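Local atomic coordinates of fructokinase (Vibrio cholerae serotype O1, PDB entry 5EYN), a protein that catalyses the phosphorylation of fructose with ATP as phosphate donor, as a member of the PfkB family of carbohydrate kinases. Residues T24-D30 and C42-A48; H96-V102 and T114-S120; S143-N148 and L175-S181. All coordinates share one frame; numbering follows the deposited sequence.

Contact 1 of 3, residues T24-D30 and C42-A48; sequences TGDAVVD and CPGGAPA. With FRU (beta-D-fructofuranose), chain B.
Asp30 and Cys42 face each other as a hydrogen-bonded antiparallel pair; two residues back along the strand, Val28 and Gly44 form the next hydrogen-bonded pair, with the non-hydrogen-bonded pair Val29-Pro43 between. The CG of Asp30 lies beside the backbone N and anti to the carbonyl carbon (chi1 -72°), which lets both oxygens of the carboxylate face the sugar: OD1 takes a hydrogen bond from FRU O3 at 2.6 Å and OD2 one from FRU O4, also at 2.6 Å. A water joins OD2 to Pro43 O, so this oxygen is gripped twice. Gly44 brings its CA to 3.7 Å from Asp30 OD2. Gly45 N, at the N-cap of helix 46-56, gives FRU O4 a nearly straight bond of 3.0 Å, while CG2 of Val28 packs against that same nitrogen at 3.3 Å. Asp26 holds CG between its backbone N and carbonyl carbon (chi1 58°). From there OD1 accepts from FRU O1, which Ala46 N also holds, and OD2 rests 3.3 Å from Pro47 CD, the two side chains crossing at about a right angle. Hairpin, glycine pair and helix start together form the sugar-binding site characteristic of PfkB kinases, where the lid sheet meets the main domain.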
loop_
_atom_site.group_PDB
_atom_site.type_symbol
_atom_site.label_atom_id
_atom_site.label_comp_id
_atom_site.label_asym_id
_atom_site.label_seq_id
_atom_site.Cartn_x
_atom_site.Cartn_y
_atom_site.Cartn_z
ATOM N N THR A 24 -1.139 2.631 -21.731
ATOM C CA THR A 24 -1.281 3.651 -20.716
ATOM C C THR A 24 -2.147 3.139 -19.585
ATOM O O THR A 24 -2.995 2.276 -19.791
ATOM C CB THR A 24 -1.882 4.947 -21.304
ATOM O OG1 THR A 24 -1.944 5.958 -20.307
ATOM C CG2 THR A 24 -3.292 4.738 -21.856
ATOM N N GLY A 25 -1.905 3.651 -18.382
ATOM C CA GLY A 25 -2.712 3.291 -17.235
ATOM C C GLY A 25 -1.855 3.057 -16.022
ATOM O O GLY A 25 -0.927 3.821 -15.756
ATOM N N ASP A 26 -2.167 1.993 -15.299
ATOM C CA ASP A 26 -1.571 1.727 -13.995
ATOM C C ASP A 26 -0.486 0.677 -14.034
ATOM O O ASP A 26 -0.744 -0.463 -14.368
ATOM C CB ASP A 26 -2.643 1.312 -12.982
ATOM C CG ASP A 26 -3.441 0.073 -13.387
ATOM O OD1 ASP A 26 -3.677 -0.791 -12.486
ATOM O OD2 ASP A 26 -3.884 -0.037 -14.559
ATOM N N ALA A 27 0.718 1.109 -13.694
ATOM C CA ALA A 27 1.791 0.212 -13.303
ATOM C C ALA A 27 1.688 0.041 -11.790
ATOM O O ALA A 27 1.561 1.019 -11.060
ATOM C CB ALA A 27 3.138 0.789 -13.707
ATOM N N VAL A 28 1.695 -1.197 -11.314
ATOM C CA VAL A 28 1.417 -1.460 -9.919
ATOM C C VAL A 28 2.361 -2.497 -9.374
ATOM O O VAL A 28 2.897 -3.308 -10.120
ATOM C CB VAL A 28 -0.008 -1.968 -9.697
ATOM C CG1 VAL A 28 -1.028 -1.255 -10.594
ATOM C CG2 VAL A 28 -0.116 -3.441 -9.846
ATOM N N VAL A 29 2.552 -2.463 -8.066
ATOM C CA VAL A 29 3.204 -3.572 -7.389
ATOM C C VAL A 29 2.139 -4.499 -6.832
ATOM O O VAL A 29 1.309 -4.097 -6.008
ATOM C CB VAL A 29 4.189 -3.101 -6.289
ATOM C CG1 VAL A 29 4.634 -4.263 -5.427
ATOM C CG2 VAL A 29 5.393 -2.416 -6.922
ATOM N N ASP A 30 2.160 -5.737 -7.327
ATOM C CA ASP A 30 1.305 -6.799 -6.832
ATOM C C ASP A 30 2.058 -7.549 -5.728
ATOM O O ASP A 30 3.148 -8.103 -5.945
ATOM C CB ASP A 30 0.958 -7.800 -7.942
ATOM C CG ASP A 30 -0.012 -7.257 -8.985
ATOM O OD1 ASP A 30 -0.855 -6.395 -8.663
ATOM O OD2 ASP A 30 0.040 -7.776 -10.124
ATOM N N CYS A 42 5.936 -8.307 -6.790
ATOM C CA CYS A 42 5.831 -8.615 -8.218
ATOM C C CYS A 42 5.409 -7.376 -9.024
ATOM O O CYS A 42 4.440 -6.673 -8.677
ATOM C CB CYS A 42 4.792 -9.700 -8.451
ATOM S SG CYS A 42 5.295 -11.289 -7.798
ATOM N N PRO A 43 6.126 -7.089 -10.105
ATOM C CA PRO A 43 5.670 -5.996 -10.972
ATOM C C PRO A 43 4.382 -6.397 -11.646
ATOM O O PRO A 43 4.195 -7.552 -12.049
ATOM C CB PRO A 43 6.803 -5.864 -11.976
ATOM C CG PRO A 43 7.427 -7.251 -12.040
ATOM C CD PRO A 43 7.305 -7.803 -10.650
ATOM N N GLY A 44 3.486 -5.438 -11.796
ATOM C CA GLY A 44 2.188 -5.718 -12.353
ATOM C C GLY A 44 1.531 -4.445 -12.842
ATOM O O GLY A 44 2.188 -3.440 -13.134
ATOM N N GLY A 45 0.216 -4.532 -12.958
ATOM C CA GLY A 45 -0.592 -3.459 -13.521
ATOM C C GLY A 45 -0.903 -3.811 -14.967
ATOM O O GLY A 45 -0.004 -3.923 -15.785
ATOM N N ALA A 46 -2.182 -3.972 -15.291
ATOM C CA ALA A 46 -2.553 -4.571 -16.568
ATOM C C ALA A 46 -1.868 -3.948 -17.786
ATOM O O ALA A 46 -1.301 -4.671 -18.587
ATOM C CB ALA A 46 -4.058 -4.598 -16.755
ATOM N N PRO A 47 -1.906 -2.612 -17.951
ATOM C CA PRO A 47 -1.244 -2.101 -19.160
ATOM C C PRO A 47 0.280 -2.301 -19.146
ATOM O O PRO A 47 0.890 -2.470 -20.202
ATOM C CB PRO A 47 -1.626 -0.620 -19.172
ATOM C CG PRO A 47 -2.019 -0.310 -17.807
ATOM C CD PRO A 47 -2.593 -1.546 -17.204
ATOM N N ALA A 48 0.889 -2.292 -17.967
ATOM C CA ALA A 48 2.325 -2.586 -17.871
ATOM C C ALA A 48 2.596 -4.040 -18.258
ATOM O O ALA A 48 3.557 -4.345 -18.973
ATOM C CB ALA A 48 2.828 -2.292 -16.469
HETATM C C1 FRU B . -4.776 -3.883 -11.974
HETATM C C2 FRU B . -4.443 -5.353 -11.757
HETATM C C3 FRU B . -3.050 -5.677 -11.256
HETATM C C4 FRU B . -2.670 -6.935 -11.966
HETATM C C5 FRU B . -3.456 -6.821 -13.224
HETATM C C6 FRU B . -3.908 -8.142 -13.796
HETATM O O1 FRU B . -4.032 -3.345 -13.022
HETATM O O2 FRU B . -5.379 -5.838 -10.842
HETATM O O3 FRU B . -3.097 -5.752 -9.863
HETATM O O4 FRU B . -1.317 -7.028 -12.259
HETATM O O5 FRU B . -4.584 -5.997 -12.985
HETATM O O6 FRU B . -4.661 -7.966 -14.970
HETATM O O HOH W 1 2.219 -9.264 -10.807
#

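Contact 2 of 3, residues H96-V102 and T114-S120; sequences HRTSTVV and TFMVKPS. With FRU (beta-D-fructofuranose), chain B.
Phe115 lays one face of its ring against CG2 of Val101, which comes within 3.5 Å of its CD1; the two side chains run side by side and point the same way. Val101 has CG1 anti to its backbone N (chi1 172°), and this puts CG2 over the ring while CG1 turns to the fructose, 3.6 Å from FRU O3. At the far end of the ring, CZ is 3.6 Å from FRU O2, and FRU C1 lies in the ring plane at its edge. Across the strands, Val102 and Thr114 exchange two backbone hydrogen bonds, and Met116 N closes on Thr100 O at 2.9 Å. This antiparallel hairpin makes one half of the small four-stranded lid sheet of PfkB kinases, with 113-115 as its edge strand, and it also meets the second subunit: Met116 packs on Thr100 there, and Arg97 forms a salt bridge with Glu178 of that chain. Beyond the paired strands the 114-120 segment turns through a cis peptide before Pro119. Val117 pushes its two methyls at the other backbone, CG1 toward Arg97 O and CG2 to 3.5 Å from Thr98 O. A water accepts from Val117 N and also bonds Ser99 OG. Ser120 packs its CB against Arg97 O (3.3 Å) and Ser99 N, while its OG bonds Asp122. Another water links His96 ND1, in the plane of the imidazole, to Pro119 O, 2.7 Å from each.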
loop_
_atom_site.group_PDB
_atom_site.type_symbol
_atom_site.label_atom_id
_atom_site.label_comp_id
_atom_site.label_asym_id
_atom_site.label_seq_id
_atom_site.Cartn_x
_atom_site.Cartn_y
_atom_site.Cartn_z
ATOM N N HIS A 96 1.182 11.769 -5.324
ATOM C CA HIS A 96 0.451 10.533 -5.106
ATOM C C HIS A 96 1.328 9.296 -5.241
ATOM O O HIS A 96 2.311 9.296 -5.957
ATOM C CB HIS A 96 -0.734 10.495 -6.066
ATOM C CG HIS A 96 -1.647 11.661 -5.895
ATOM N ND1 HIS A 96 -2.564 11.725 -4.870
ATOM C CD2 HIS A 96 -1.763 12.820 -6.584
ATOM C CE1 HIS A 96 -3.210 12.876 -4.940
ATOM N NE2 HIS A 96 -2.751 13.553 -5.978
ATOM N N ARG A 97 0.939 8.241 -4.545
ATOM C CA ARG A 97 1.707 7.025 -4.441
ATOM C C ARG A 97 1.373 6.020 -5.538
ATOM O O ARG A 97 0.279 5.992 -6.088
ATOM C CB ARG A 97 1.439 6.406 -3.071
ATOM C CG ARG A 97 2.111 7.175 -1.938
ATOM C CD ARG A 97 3.514 6.664 -1.774
ATOM N NE ARG A 97 4.325 7.515 -0.936
ATOM C CZ ARG A 97 5.127 8.466 -1.384
ATOM N NH1 ARG A 97 5.223 8.712 -2.684
ATOM N NH2 ARG A 97 5.831 9.184 -0.521
ATOM N N THR A 98 2.354 5.184 -5.843
ATOM C CA THR A 98 2.185 4.066 -6.759
ATOM C C THR A 98 1.175 3.054 -6.260
ATOM O O THR A 98 1.144 2.692 -5.077
ATOM C CB THR A 98 3.522 3.366 -6.969
ATOM O OG1 THR A 98 4.472 4.325 -7.420
ATOM C CG2 THR A 98 3.416 2.228 -7.974
ATOM N N SER A 99 0.334 2.604 -7.175
ATOM C CA SER A 99 -0.648 1.590 -6.855
ATOM C C SER A 99 0.018 0.346 -6.259
ATOM O O SER A 99 1.019 -0.153 -6.775
ATOM C CB SER A 99 -1.419 1.205 -8.104
ATOM O OG SER A 99 -2.409 0.247 -7.789
ATOM N N THR A 100 -0.581 -0.143 -5.185
ATOM C CA THR A 100 -0.117 -1.296 -4.432
ATOM C C THR A 100 -1.298 -2.207 -4.218
ATOM O O THR A 100 -2.290 -1.809 -3.620
ATOM C CB THR A 100 0.454 -0.856 -3.087
ATOM O OG1 THR A 100 1.506 0.071 -3.310
ATOM C CG2 THR A 100 1.005 -2.033 -2.311
ATOM N N VAL A 101 -1.184 -3.435 -4.715
ATOM C CA VAL A 101 -2.303 -4.341 -4.751
ATOM C C VAL A 101 -1.934 -5.620 -4.013
ATOM O O VAL A 101 -0.868 -6.197 -4.228
ATOM C CB VAL A 101 -2.673 -4.658 -6.206
ATOM C CG1 VAL A 101 -3.722 -5.745 -6.287
ATOM C CG2 VAL A 101 -3.153 -3.399 -6.909
ATOM N N VAL A 102 -2.805 -6.058 -3.117
ATOM C CA VAL A 102 -2.609 -7.314 -2.395
ATOM C C VAL A 102 -3.422 -8.405 -3.082
ATOM O O VAL A 102 -4.615 -8.251 -3.330
ATOM C CB VAL A 102 -3.024 -7.179 -0.922
ATOM C CG1 VAL A 102 -2.852 -8.495 -0.185
ATOM C CG2 VAL A 102 -2.214 -6.082 -0.257
ATOM N N THR A 114 -6.985 -6.591 -3.780
ATOM C CA THR A 114 -7.348 -5.483 -2.913
ATOM C C THR A 114 -6.428 -4.314 -3.229
ATOM O O THR A 114 -5.200 -4.431 -3.111
ATOM C CB THR A 114 -7.169 -5.842 -1.429
ATOM O OG1 THR A 114 -7.966 -6.988 -1.103
ATOM C CG2 THR A 114 -7.582 -4.672 -0.535
ATOM N N PHE A 115 -7.015 -3.193 -3.630
ATOM C CA PHE A 115 -6.260 -2.000 -3.969
ATOM C C PHE A 115 -6.008 -1.150 -2.744
ATOM O O PHE A 115 -6.942 -0.618 -2.149
ATOM C CB PHE A 115 -7.010 -1.215 -5.049
ATOM C CG PHE A 115 -6.986 -1.911 -6.379
ATOM C CD1 PHE A 115 -6.094 -1.529 -7.356
ATOM C CD2 PHE A 115 -7.795 -3.008 -6.608
ATOM C CE1 PHE A 115 -6.025 -2.211 -8.552
ATOM C CE2 PHE A 115 -7.730 -3.684 -7.799
ATOM C CZ PHE A 115 -6.847 -3.298 -8.774
ATOM N N MET A 116 -4.750 -1.045 -2.335
ATOM C CA MET A 116 -4.426 -0.309 -1.123
ATOM C C MET A 116 -4.271 1.190 -1.326
ATOM O O MET A 116 -4.395 1.951 -0.363
ATOM C CB MET A 116 -3.172 -0.864 -0.457
ATOM C CG MET A 116 -3.286 -2.306 -0.034
ATOM S SD MET A 116 -4.677 -2.664 1.035
ATOM C CE MET A 116 -4.231 -1.703 2.487
ATOM N N VAL A 117 -3.998 1.612 -2.557
ATOM C CA VAL A 117 -3.750 3.022 -2.845
ATOM C C VAL A 117 -4.828 3.524 -3.790
ATOM O O VAL A 117 -4.854 3.178 -4.976
ATOM C CB VAL A 117 -2.344 3.242 -3.447
ATOM C CG1 VAL A 117 -2.085 4.719 -3.670
ATOM C CG2 VAL A 117 -1.269 2.653 -2.549
ATOM N N LYS A 118 -5.706 4.363 -3.249
ATOM C CA LYS A 118 -6.855 4.887 -3.966
ATOM C C LYS A 118 -7.051 6.334 -3.535
ATOM O O LYS A 118 -7.362 6.586 -2.393
ATOM C CB LYS A 118 -8.108 4.088 -3.601
ATOM C CG LYS A 118 -8.030 2.622 -4.026
ATOM C CD LYS A 118 -9.380 1.924 -3.971
ATOM C CE LYS A 118 -9.995 1.994 -2.600
ATOM N NZ LYS A 118 -11.259 1.212 -2.548
ATOM N N PRO A 119 -6.869 7.294 -4.447
ATOM C CA PRO A 119 -6.429 7.171 -5.840
ATOM C C PRO A 119 -4.901 7.114 -5.943
ATOM O O PRO A 119 -4.212 7.948 -5.360
ATOM C CB PRO A 119 -6.979 8.457 -6.473
ATOM C CG PRO A 119 -6.925 9.450 -5.352
ATOM C CD PRO A 119 -7.234 8.687 -4.108
ATOM N N SER A 120 -4.383 6.165 -6.710
ATOM C CA SER A 120 -2.951 6.108 -6.943
ATOM C C SER A 120 -2.533 7.102 -8.033
ATOM O O SER A 120 -3.374 7.753 -8.666
ATOM C CB SER A 120 -2.544 4.683 -7.317
ATOM O OG SER A 120 -3.370 4.187 -8.365
HETATM C C1 FRU B . -4.776 -3.883 -11.974
HETATM C C2 FRU B . -4.443 -5.353 -11.757
HETATM C C3 FRU B . -3.050 -5.677 -11.256
HETATM C C4 FRU B . -2.670 -6.935 -11.966
HETATM C C5 FRU B . -3.456 -6.821 -13.224
HETATM C C6 FRU B . -3.908 -8.142 -13.796
HETATM O O1 FRU B . -4.032 -3.345 -13.022
HETATM O O2 FRU B . -5.379 -5.838 -10.842
HETATM O O3 FRU B . -3.097 -5.752 -9.863
HETATM O O4 FRU B . -1.317 -7.028 -12.259
HETATM O O5 FRU B . -4.584 -5.997 -12.985
HETATM O O6 FRU B . -4.661 -7.966 -14.970
HETATM O O HOH W 2 -3.475 9.615 -3.387
HETATM O O HOH W 3 -3.762 0.622 -5.349
HETATM O O HOH W 4 -6.770 -9.336 -1.837
#

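Contact 3 of 3, residues S143-N148 and L175-S181; sequences SIALAN and LREEVWS. With FRU (beta-D-fructofuranose), chain B.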
loop_
_atom_site.group_PDB
_atom_site.type_symbol
_atom_site.label_atom_id
_atom_site.label_comp_id
_atom_site.label_asym_id
_atom_site.label_seq_id
_atom_site.Cartn_x
_atom_site.Cartn_y
_atom_site.Cartn_z
ATOM N N SER A 143 -9.899 -0.333 -17.924
ATOM C CA SER A 143 -10.854 0.551 -17.280
ATOM C C SER A 143 -10.345 1.291 -16.063
ATOM O O SER A 143 -10.938 2.304 -15.710
ATOM C CB SER A 143 -12.148 -0.166 -16.937
ATOM O OG SER A 143 -11.943 -1.061 -15.880
ATOM N N ILE A 144 -9.298 0.840 -15.393
ATOM C CA ILE A 144 -8.815 1.585 -14.253
ATOM C C ILE A 144 -8.433 3.001 -14.695
ATOM O O ILE A 144 -8.584 3.959 -13.933
ATOM C CB ILE A 144 -7.671 0.850 -13.535
ATOM C CG1 ILE A 144 -8.269 -0.168 -12.573
ATOM C CG2 ILE A 144 -6.759 1.825 -12.774
ATOM C CD1 ILE A 144 -7.239 -0.965 -11.805
ATOM N N ALA A 145 -7.966 3.157 -15.925
ATOM C CA ALA A 145 -7.595 4.476 -16.414
ATOM C C ALA A 145 -8.797 5.407 -16.505
ATOM O O ALA A 145 -8.632 6.619 -16.525
ATOM C CB ALA A 145 -6.923 4.354 -17.772
ATOM N N LEU A 146 -9.986 4.823 -16.552
ATOM C CA LEU A 146 -11.233 5.560 -16.637
ATOM C C LEU A 146 -11.903 5.715 -15.287
ATOM O O LEU A 146 -12.982 6.267 -15.207
ATOM C CB LEU A 146 -12.194 4.811 -17.547
ATOM C CG LEU A 146 -11.615 4.392 -18.899
ATOM C CD1 LEU A 146 -12.658 3.643 -19.709
ATOM C CD2 LEU A 146 -11.088 5.603 -19.673
ATOM N N ALA A 147 -11.298 5.218 -14.212
ATOM C CA ALA A 147 -12.029 5.146 -12.953
ATOM C C ALA A 147 -12.312 6.499 -12.320
ATOM O O ALA A 147 -13.398 6.695 -11.787
ATOM C CB ALA A 147 -11.317 4.218 -11.954
ATOM N N ASN A 148 -11.322 7.391 -12.320
ATOM C CA ASN A 148 -11.476 8.690 -11.677
ATOM C C ASN A 148 -10.842 9.761 -12.523
ATOM O O ASN A 148 -10.027 9.478 -13.388
ATOM C CB ASN A 148 -10.828 8.694 -10.299
ATOM C CG ASN A 148 -11.369 7.611 -9.411
ATOM O OD1 ASN A 148 -12.454 7.730 -8.834
ATOM N ND2 ASN A 148 -10.616 6.544 -9.289
ATOM N N LEU A 175 -12.133 -5.132 -15.326
ATOM C CA LEU A 175 -12.861 -4.416 -14.303
ATOM C C LEU A 175 -12.322 -4.621 -12.914
ATOM O O LEU A 175 -12.078 -5.749 -12.494
ATOM C CB LEU A 175 -14.327 -4.814 -14.321
ATOM C CG LEU A 175 -15.049 -4.587 -15.642
ATOM C CD1 LEU A 175 -16.502 -5.055 -15.517
ATOM C CD2 LEU A 175 -14.960 -3.127 -16.093
ATOM N N ARG A 176 -12.150 -3.515 -12.202
ATOM C CA ARG A 176 -11.749 -3.501 -10.807
ATOM C C ARG A 176 -12.593 -2.429 -10.119
ATOM O O ARG A 176 -12.177 -1.272 -9.976
ATOM C CB ARG A 176 -10.254 -3.190 -10.677
ATOM C CG ARG A 176 -9.328 -4.081 -11.519
ATOM C CD ARG A 176 -9.207 -5.503 -10.994
ATOM N NE ARG A 176 -8.174 -6.176 -11.760
ATOM C CZ ARG A 176 -8.374 -6.837 -12.890
ATOM N NH1 ARG A 176 -9.581 -7.023 -13.383
ATOM N NH2 ARG A 176 -7.337 -7.356 -13.525
ATOM N N GLU A 177 -13.799 -2.810 -9.719
ATOM C CA GLU A 177 -14.802 -1.831 -9.296
ATOM C C GLU A 177 -14.337 -0.980 -8.135
ATOM O O GLU A 177 -14.674 0.197 -8.071
ATOM C CB GLU A 177 -16.108 -2.534 -8.903
ATOM C CG GLU A 177 -17.262 -1.599 -8.578
ATOM C CD GLU A 177 -18.511 -2.372 -8.217
ATOM O OE1 GLU A 177 -18.503 -3.065 -7.178
ATOM O OE2 GLU A 177 -19.486 -2.309 -8.988
ATOM N N GLU A 178 -13.576 -1.555 -7.202
ATOM C CA GLU A 178 -13.272 -0.811 -5.982
ATOM C C GLU A 178 -12.400 0.416 -6.229
ATOM O O GLU A 178 -12.317 1.302 -5.383
ATOM C CB GLU A 178 -12.619 -1.689 -4.922
ATOM C CG GLU A 178 -11.126 -1.928 -5.158
ATOM C CD GLU A 178 -10.392 -2.234 -3.850
ATOM O OE1 GLU A 178 -10.333 -1.382 -2.912
ATOM O OE2 GLU A 178 -9.892 -3.342 -3.744
ATOM N N VAL A 179 -11.757 0.477 -7.385
ATOM C CA VAL A 179 -10.910 1.618 -7.714
ATOM C C VAL A 179 -11.742 2.882 -8.023
ATOM O O VAL A 179 -11.237 4.004 -7.942
ATOM C CB VAL A 179 -9.995 1.229 -8.914
ATOM C CG1 VAL A 179 -9.146 2.387 -9.406
ATOM C CG2 VAL A 179 -9.121 0.066 -8.520
ATOM N N TRP A 180 -13.005 2.699 -8.391
ATOM C CA TRP A 180 -13.897 3.795 -8.764
ATOM C C TRP A 180 -14.428 4.481 -7.521
ATOM O O TRP A 180 -15.050 3.852 -6.677
ATOM C CB TRP A 180 -15.074 3.248 -9.585
ATOM C CG TRP A 180 -14.640 2.670 -10.878
ATOM C CD1 TRP A 180 -13.861 1.564 -11.064
ATOM C CD2 TRP A 180 -14.902 3.190 -12.177
ATOM N NE1 TRP A 180 -13.633 1.368 -12.401
ATOM C CE2 TRP A 180 -14.253 2.354 -13.108
ATOM C CE3 TRP A 180 -15.622 4.288 -12.649
ATOM C CZ2 TRP A 180 -14.311 2.572 -14.476
ATOM C CZ3 TRP A 180 -15.683 4.500 -14.020
ATOM C CH2 TRP A 180 -15.024 3.654 -14.911
ATOM N N SER A 181 -14.200 5.784 -7.398
ATOM C CA SER A 181 -14.794 6.511 -6.289
ATOM C C SER A 181 -16.315 6.597 -6.450
ATOM O O SER A 181 -17.027 6.688 -5.449
ATOM C CB SER A 181 -14.130 7.876 -6.112
ATOM O OG SER A 181 -14.446 8.783 -7.138
HETATM C C1 FRU B . -4.776 -3.883 -11.974
HETATM C C2 FRU B . -4.443 -5.353 -11.757
HETATM C C3 FRU B . -3.050 -5.677 -11.256
HETATM C C4 FRU B . -2.670 -6.935 -11.966
HETATM C C5 FRU B . -3.456 -6.821 -13.224
HETATM C C6 FRU B . -3.908 -8.142 -13.796
HETATM O O1 FRU B . -4.032 -3.345 -13.022
HETATM O O2 FRU B . -5.379 -5.838 -10.842
HETATM O O3 FRU B . -3.097 -5.752 -9.863
HETATM O O4 FRU B . -1.317 -7.028 -12.259
HETATM O O5 FRU B . -4.584 -5.997 -12.985
HETATM O O6 FRU B . -4.661 -7.966 -14.970
HETATM O O HOH W 5 -11.840 -0.780 -13.256
#
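With CG beside the backbone N (chi1 -64°) and chi2 at 66°, Trp180 lays its indole flat on the backbone of Ala147, while Asn148, also with CG anti to its carbonyl carbon, brings its amide to the chain around Ser181. Both segments are loops that follow parallel strands of the Rossmann-like central sheet of this ribokinase-fold enzyme, and they meet beside the fructose site. Ala147 CA stands 3.5 Å from the centre of the six-membered ring and almost on its normal, a clear CH-pi contact; CB covers the pyrrole side, and Leu146 O lies near CH2. Next along, Val179 fits between Ala147 and Ile144, its CG1 touching Ala147 CB at 3.8 Å and its CG2 meeting Ile144 CD1. That same CD1 rests on CG of Arg176 and on FRU C1. The arginine bends at chi2, and its guanidinium meets the sugar edge-on: NE gives FRU O2 a nearly straight bond of 3.0 Å, and NH2 reaches FRU O5. NH1 bonds back to Leu175 O, which helps fix the rotation of the group, and NH2 also bonds the beryllium trifluoride. A water donates to Ser143 OG and accepts from Arg176 N and Trp180 NE1; Ser143 OG also bonds Pro173 O. The Asn148 amide is held from both ends: ND2 donates to Val179 O at 2.9 Å and to Gln123 OE1, and OD1 accepts from Ser181 OG at 2.8 Å and, on a lone pair, from Ser181 N at 3.0 Å.

In the fold
From the N terminus the chain leaves strand 21-24 of the large sheet and enters the small one, where contact 1 closes the hairpin of strands 28-33 and 38-44, after which the chain runs on into helix 46-56. Contact 2 comes later, closing the hairpin of strands 99-103 and 113-115. Contact 3 spans the longest interval, over helix 151-165 and strand 168-172, joining two loops of the main domain. The three follow in series, neither nested nor crossed. In space they converge on the fructose: strand 28-33 pairs in parallel with 99-103 through Val29, Lys118 forms a salt bridge with Glu178, and Ile144 packs against Asp26, so lid and main domain meet around the sugar.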